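Local coordinates for uncharacterized protein (Bacteroides ovatus, PDB 4FS7), which is of unknown function but, as an extracellular leucine-rich repeat protein of the BspA type, probably binds other proteins, at residues 108-113 / 131-136; 135-140 / 154-159. All blocks are in the same frame, centred on the assembly; numbering follows the deposited sequence. Where two conformers were deposited one is given.

Contact 1. Residues 108-113 / 131-136; sequences IGRCTF and IGVEAF
The phenyl rings of F113 and F136 lie side by side at equivalent places in two successive turns of a BspA-type leucine-rich repeat solenoid, where short strands 107-108 and 130-131 run parallel and each leads into a type II turn. Three backbone hydrogen bonds join the coils: G132 N to I108 O (2.7 Å), C111 N to V133 O and F113 N to A135 O (2.8 Å). Within the first turn, G109 O accepts from both T112 N and T112 OG1, which approach from the same face of its carbonyl plane.

In the apolar core the two phenyl planes are almost parallel, 7° apart, but slid so far that they barely overlap; F113 CD2 comes 3.3 Å from F136 CE1. CG2 of I108, anti to the backbone N, packs on A135 CB at 4.0 Å and meets F136 CZ. Replacing F136 with an alanine would probably leave the F113 ring without its neighbour on this side and open a gap beside I108 CG2.

In one of its two modelled conformers R110 bends at chi3 and sets a guanidinium face over V133 CB, offset toward the rim. Away from the phenyl pair, C111 SG lies 3.6 Å from E134 OE1.

Contact 2. Residues 135-140 / 154-159; sequences AFKGCD and GDEAFA
The F136-A157 and G138-A159 backbone pairs join neighbouring turns of the leucine-rich repeat solenoid just beyond their short strands: F136 N donates to A157 O at 2.8 Å, in the carbonyl plane, and G138 N to A159 O at 2.9 Å, almost in line with the carbonyl bond. These bonds join a single turn in 135-140 to a pair of overlapping turns in 154-159. Residues 136-139 form a type II turn closed by C139 N on F136 O, while in 154-159 a type II turn from G154 to A157 overlaps a type I turn from E156 to A159. A159 O also receives a CA-H...O contact from K137 CA, which lies beside the hydrogen-bonded G138 N.

Towards the interior, F158 carries the aromatic row one repeat further. Its CG is anti to the carbonyl carbon (chi1 -63°), as is that of F136, and the two side chains lie alongside each other and point the same way. Their planes differ by only 6° but are offset, with centroids 5.4 Å apart, so that the rings hardly overlap; the touch is between F136 CD2 and F158 CE1 at 3.6 Å. F136 also meets F141 at a steep angle, which adds another ring to this buried cluster.

Toward the surface the contact is ionic. K137 is fully extended, and its aliphatic part runs past the backbone of the next turn, CG coming 3.4 Å from A159 O. E156 reaches out alongside it, its chain extended beyond CG, and both side chains point the same way. The salt bridge joins their ends: K137 NZ meets E156 OE1 at 2.8 Å, nearly along the carboxylate C-O bond.

Contact 1 and contact 2 are consecutive steps of the same solenoid, with centres about 7 Å apart and A135 and F136 belonging to both. The middle coil is therefore held on two sides: A135 O accepts from F113 N of the preceding turn, and F136 N donates to the following one. Two further probable hydrogen bonds tie 131-136 to 154-159, I131 O to G154 N at 2.8 Å and E134 N to D155 O at 2.9 Å. Through F136 the phenyl row runs from F113 to F158, while C139 SG packs against F113 O. The shared coil thus joins three successive turns of the solenoid, by backbone bonds and by a row of buried phenyl rings.

Contact 1. Residues 108-113 / 131-136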
loop_
_atom_site.group_PDB
_atom_site.type_symbol
_atom_site.label_atom_id
_atom_site.label_comp_id
_atom_site.label_asym_id
_atom_site.label_seq_id
_atom_site.Cartn_x
_atom_site.Cartn_y
_atom_site.Cartn_z
ATOM N N ILE A 108 10.060 13.243 -14.773
ATOM C CA ILE A 108 11.044 12.822 -13.806
ATOM C C ILE A 108 11.138 11.311 -13.958
ATOM O O ILE A 108 10.169 10.590 -13.774
ATOM C CB ILE A 108 10.647 13.184 -12.366
ATOM C CG1 ILE A 108 10.425 14.691 -12.221
ATOM C CG2 ILE A 108 11.714 12.725 -11.351
ATOM C CD1 ILE A 108 11.601 15.502 -12.568
ATOM N N GLY A 109 12.284 10.848 -14.411
ATOM C CA GLY A 109 12.465 9.445 -14.685
ATOM C C GLY A 109 12.662 8.548 -13.474
ATOM O O GLY A 109 12.843 8.982 -12.331
ATOM N N ARG A 110 12.727 7.264 -13.790
ATOM C CA ARG A 110 13.060 6.192 -12.841
ATOM C C ARG A 110 14.178 6.583 -11.872
ATOM O O ARG A 110 15.268 6.941 -12.330
ATOM C CB ARG A 110 13.492 4.974 -13.671
ATOM C CG ARG A 110 13.959 3.748 -12.904
ATOM C CD ARG A 110 14.167 2.544 -13.842
ATOM N NE ARG A 110 12.895 1.932 -14.223
ATOM C CZ ARG A 110 12.270 0.993 -13.504
ATOM N NH1 ARG A 110 12.804 0.557 -12.373
ATOM N NH2 ARG A 110 11.108 0.500 -13.905
ATOM N N CYS A 111 13.928 6.460 -10.567
ATOM C CA CYS A 111 14.939 6.561 -9.526
ATOM C C CYS A 111 15.720 7.890 -9.533
ATOM O O CYS A 111 16.791 7.956 -8.921
ATOM C CB CYS A 111 15.930 5.387 -9.589
ATOM S SG CYS A 111 15.156 3.802 -9.218
ATOM N N THR A 112 15.161 8.967 -10.103
ATOM C CA THR A 112 15.962 10.185 -10.236
ATOM C C THR A 112 16.401 10.755 -8.892
ATOM O O THR A 112 17.527 11.252 -8.779
ATOM C CB THR A 112 15.173 11.223 -11.037
ATOM O OG1 THR A 112 14.949 10.709 -12.330
ATOM C CG2 THR A 112 15.922 12.556 -11.155
ATOM N N PHE A 113 15.522 10.690 -7.874
ATOM C CA PHE A 113 15.815 11.162 -6.558
ATOM C C PHE A 113 15.741 10.055 -5.518
ATOM O O PHE A 113 15.623 10.329 -4.328
ATOM C CB PHE A 113 14.890 12.310 -6.147
ATOM C CG PHE A 113 14.984 13.517 -7.007
ATOM C CD1 PHE A 113 15.913 14.513 -6.714
ATOM C CD2 PHE A 113 14.130 13.713 -8.092
ATOM C CE1 PHE A 113 15.989 15.633 -7.513
ATOM C CE2 PHE A 113 14.220 14.878 -8.880
ATOM C CZ PHE A 113 15.139 15.824 -8.555
ATOM N N ILE A 131 5.916 10.997 -13.732
ATOM C CA ILE A 131 6.843 10.702 -12.646
ATOM C C ILE A 131 7.118 9.204 -12.687
ATOM O O ILE A 131 6.179 8.409 -12.679
ATOM C CB ILE A 131 6.264 11.104 -11.282
ATOM C CG1 ILE A 131 6.073 12.619 -11.216
ATOM C CG2 ILE A 131 7.134 10.586 -10.111
ATOM C CD1 ILE A 131 5.271 13.117 -9.987
ATOM N N GLY A 132 8.391 8.815 -12.735
ATOM C CA GLY A 132 8.748 7.433 -12.956
ATOM C C GLY A 132 8.752 6.565 -11.717
ATOM O O GLY A 132 8.545 7.029 -10.608
ATOM N N VAL A 133 9.047 5.291 -11.964
ATOM C CA VAL A 133 9.167 4.282 -10.908
ATOM C C VAL A 133 10.212 4.727 -9.874
ATOM O O VAL A 133 11.332 5.122 -10.221
ATOM C CB VAL A 133 9.497 2.926 -11.518
ATOM C CG1 VAL A 133 9.884 1.906 -10.441
ATOM C CG2 VAL A 133 8.331 2.437 -12.322
ATOM N N GLU A 134 9.836 4.717 -8.603
ATOM C CA GLU A 134 10.758 4.994 -7.529
ATOM C C GLU A 134 11.398 6.381 -7.636
ATOM O O GLU A 134 12.458 6.628 -7.105
ATOM C CB GLU A 134 11.810 3.906 -7.397
ATOM C CG GLU A 134 11.178 2.570 -6.999
ATOM C CD GLU A 134 12.113 1.397 -7.046
ATOM O OE1 GLU A 134 13.324 1.547 -7.034
ATOM O OE2 GLU A 134 11.597 0.249 -7.050
ATOM N N ALA A 135 10.731 7.315 -8.311
ATOM C CA ALA A 135 11.373 8.606 -8.616
ATOM C C ALA A 135 11.823 9.374 -7.388
ATOM O O ALA A 135 12.836 10.068 -7.426
ATOM C CB ALA A 135 10.419 9.461 -9.472
ATOM N N PHE A 136 11.014 9.319 -6.320
ATOM C CA PHE A 136 11.275 10.073 -5.099
ATOM C C PHE A 136 11.407 9.148 -3.874
ATOM O O PHE A 136 11.232 9.594 -2.751
ATOM C CB PHE A 136 10.203 11.132 -4.847
ATOM C CG PHE A 136 10.152 12.197 -5.911
ATOM C CD1 PHE A 136 11.115 13.209 -5.945
ATOM C CD2 PHE A 136 9.213 12.164 -6.942
ATOM C CE1 PHE A 136 11.073 14.170 -6.907
ATOM C CE2 PHE A 136 9.205 13.156 -7.912
ATOM C CZ PHE A 136 10.150 14.133 -7.878
#

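Contact 2. Residues 135-140 / 154-159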
loop_
_atom_site.group_PDB
_atom_site.type_symbol
_atom_site.label_atom_id
_atom_site.label_comp_id
_atom_site.label_asym_id
_atom_site.label_seq_id
_atom_site.Cartn_x
_atom_site.Cartn_y
_atom_site.Cartn_z
ATOM N N ALA A 135 10.731 7.315 -8.311
ATOM C CA ALA A 135 11.373 8.606 -8.616
ATOM C C ALA A 135 11.823 9.374 -7.388
ATOM O O ALA A 135 12.836 10.068 -7.426
ATOM C CB ALA A 135 10.419 9.461 -9.472
ATOM N N PHE A 136 11.014 9.319 -6.320
ATOM C CA PHE A 136 11.275 10.073 -5.099
ATOM C C PHE A 136 11.407 9.148 -3.874
ATOM O O PHE A 136 11.232 9.594 -2.751
ATOM C CB PHE A 136 10.203 11.132 -4.847
ATOM C CG PHE A 136 10.152 12.197 -5.911
ATOM C CD1 PHE A 136 11.115 13.209 -5.945
ATOM C CD2 PHE A 136 9.213 12.164 -6.942
ATOM C CE1 PHE A 136 11.073 14.170 -6.907
ATOM C CE2 PHE A 136 9.205 13.156 -7.912
ATOM C CZ PHE A 136 10.150 14.133 -7.878
ATOM N N LYS A 137 11.762 7.888 -4.109
ATOM C CA LYS A 137 11.783 6.909 -3.029
ATOM C C LYS A 137 12.783 7.324 -1.951
ATOM O O LYS A 137 13.988 7.519 -2.212
ATOM C CB LYS A 137 12.083 5.526 -3.586
ATOM C CG LYS A 137 12.148 4.436 -2.531
ATOM C CD LYS A 137 12.257 3.048 -3.147
ATOM C CE LYS A 137 12.091 1.962 -2.100
ATOM N NZ LYS A 137 11.998 0.602 -2.728
ATOM N N GLY A 138 12.314 7.508 -0.733
ATOM C CA GLY A 138 13.190 7.878 0.374
ATOM C C GLY A 138 13.404 9.351 0.570
ATOM O O GLY A 138 14.039 9.744 1.532
ATOM N N CYS A 139 12.866 10.191 -0.285
ATOM C CA CYS A 139 13.030 11.632 -0.078
ATOM C C CYS A 139 12.346 12.086 1.192
ATOM O O CYS A 139 11.374 11.493 1.622
ATOM C CB CYS A 139 12.459 12.397 -1.257
ATOM S SG CYS A 139 13.466 12.312 -2.766
ATOM N N ASP A 140 12.871 13.143 1.804
ATOM C CA ASP A 140 12.438 13.595 3.135
ATOM C C ASP A 140 11.452 14.779 3.106
ATOM O O ASP A 140 11.341 15.510 4.081
ATOM C CB ASP A 140 13.631 13.883 4.048
ATOM C CG ASP A 140 13.297 13.647 5.497
ATOM O OD1 ASP A 140 12.521 12.701 5.778
ATOM O OD2 ASP A 140 13.807 14.416 6.336
ATOM N N GLY A 154 4.706 6.397 -11.339
ATOM C CA GLY A 154 5.115 5.011 -11.322
ATOM C C GLY A 154 5.127 4.350 -9.950
ATOM O O GLY A 154 5.077 4.987 -8.902
ATOM N N ASP A 155 5.260 3.018 -9.985
ATOM C CA ASP A 155 5.329 2.204 -8.799
ATOM C C ASP A 155 6.308 2.782 -7.794
ATOM O O ASP A 155 7.436 3.175 -8.150
ATOM C CB ASP A 155 5.831 0.775 -9.138
ATOM C CG ASP A 155 4.912 -0.031 -10.007
ATOM O OD1 ASP A 155 3.820 0.426 -10.329
ATOM O OD2 ASP A 155 5.316 -1.186 -10.320
ATOM N N GLU A 156 5.901 2.809 -6.525
ATOM C CA GLU A 156 6.805 3.149 -5.429
ATOM C C GLU A 156 7.449 4.540 -5.593
ATOM O O GLU A 156 8.483 4.816 -4.968
ATOM C CB GLU A 156 7.870 2.071 -5.211
ATOM C CG GLU A 156 7.284 0.770 -4.640
ATOM C CD GLU A 156 8.315 -0.214 -4.150
ATOM O OE1 GLU A 156 9.494 0.142 -3.936
ATOM O OE2 GLU A 156 7.949 -1.393 -3.963
ATOM N N ALA A 157 6.783 5.456 -6.288
ATOM C CA ALA A 157 7.399 6.769 -6.529
ATOM C C ALA A 157 7.667 7.548 -5.252
ATOM O O ALA A 157 8.629 8.307 -5.203
ATOM C CB ALA A 157 6.542 7.590 -7.498
ATOM N N PHE A 158 6.829 7.355 -4.219
ATOM C CA PHE A 158 6.962 8.030 -2.943
ATOM C C PHE A 158 7.143 7.027 -1.813
ATOM O O PHE A 158 6.868 7.326 -0.648
ATOM C CB PHE A 158 5.770 8.963 -2.693
ATOM C CG PHE A 158 5.698 10.053 -3.706
ATOM C CD1 PHE A 158 6.570 11.117 -3.595
ATOM C CD2 PHE A 158 4.826 9.995 -4.789
ATOM C CE1 PHE A 158 6.594 12.140 -4.530
ATOM C CE2 PHE A 158 4.835 11.033 -5.731
ATOM C CZ PHE A 158 5.740 12.070 -5.587
ATOM N N ALA A 159 7.586 5.820 -2.130
ATOM C CA ALA A 159 7.780 4.820 -1.061
ATOM C C ALA A 159 8.868 5.283 -0.090
ATOM O O ALA A 159 9.877 5.889 -0.515
ATOM C CB ALA A 159 8.138 3.470 -1.644
#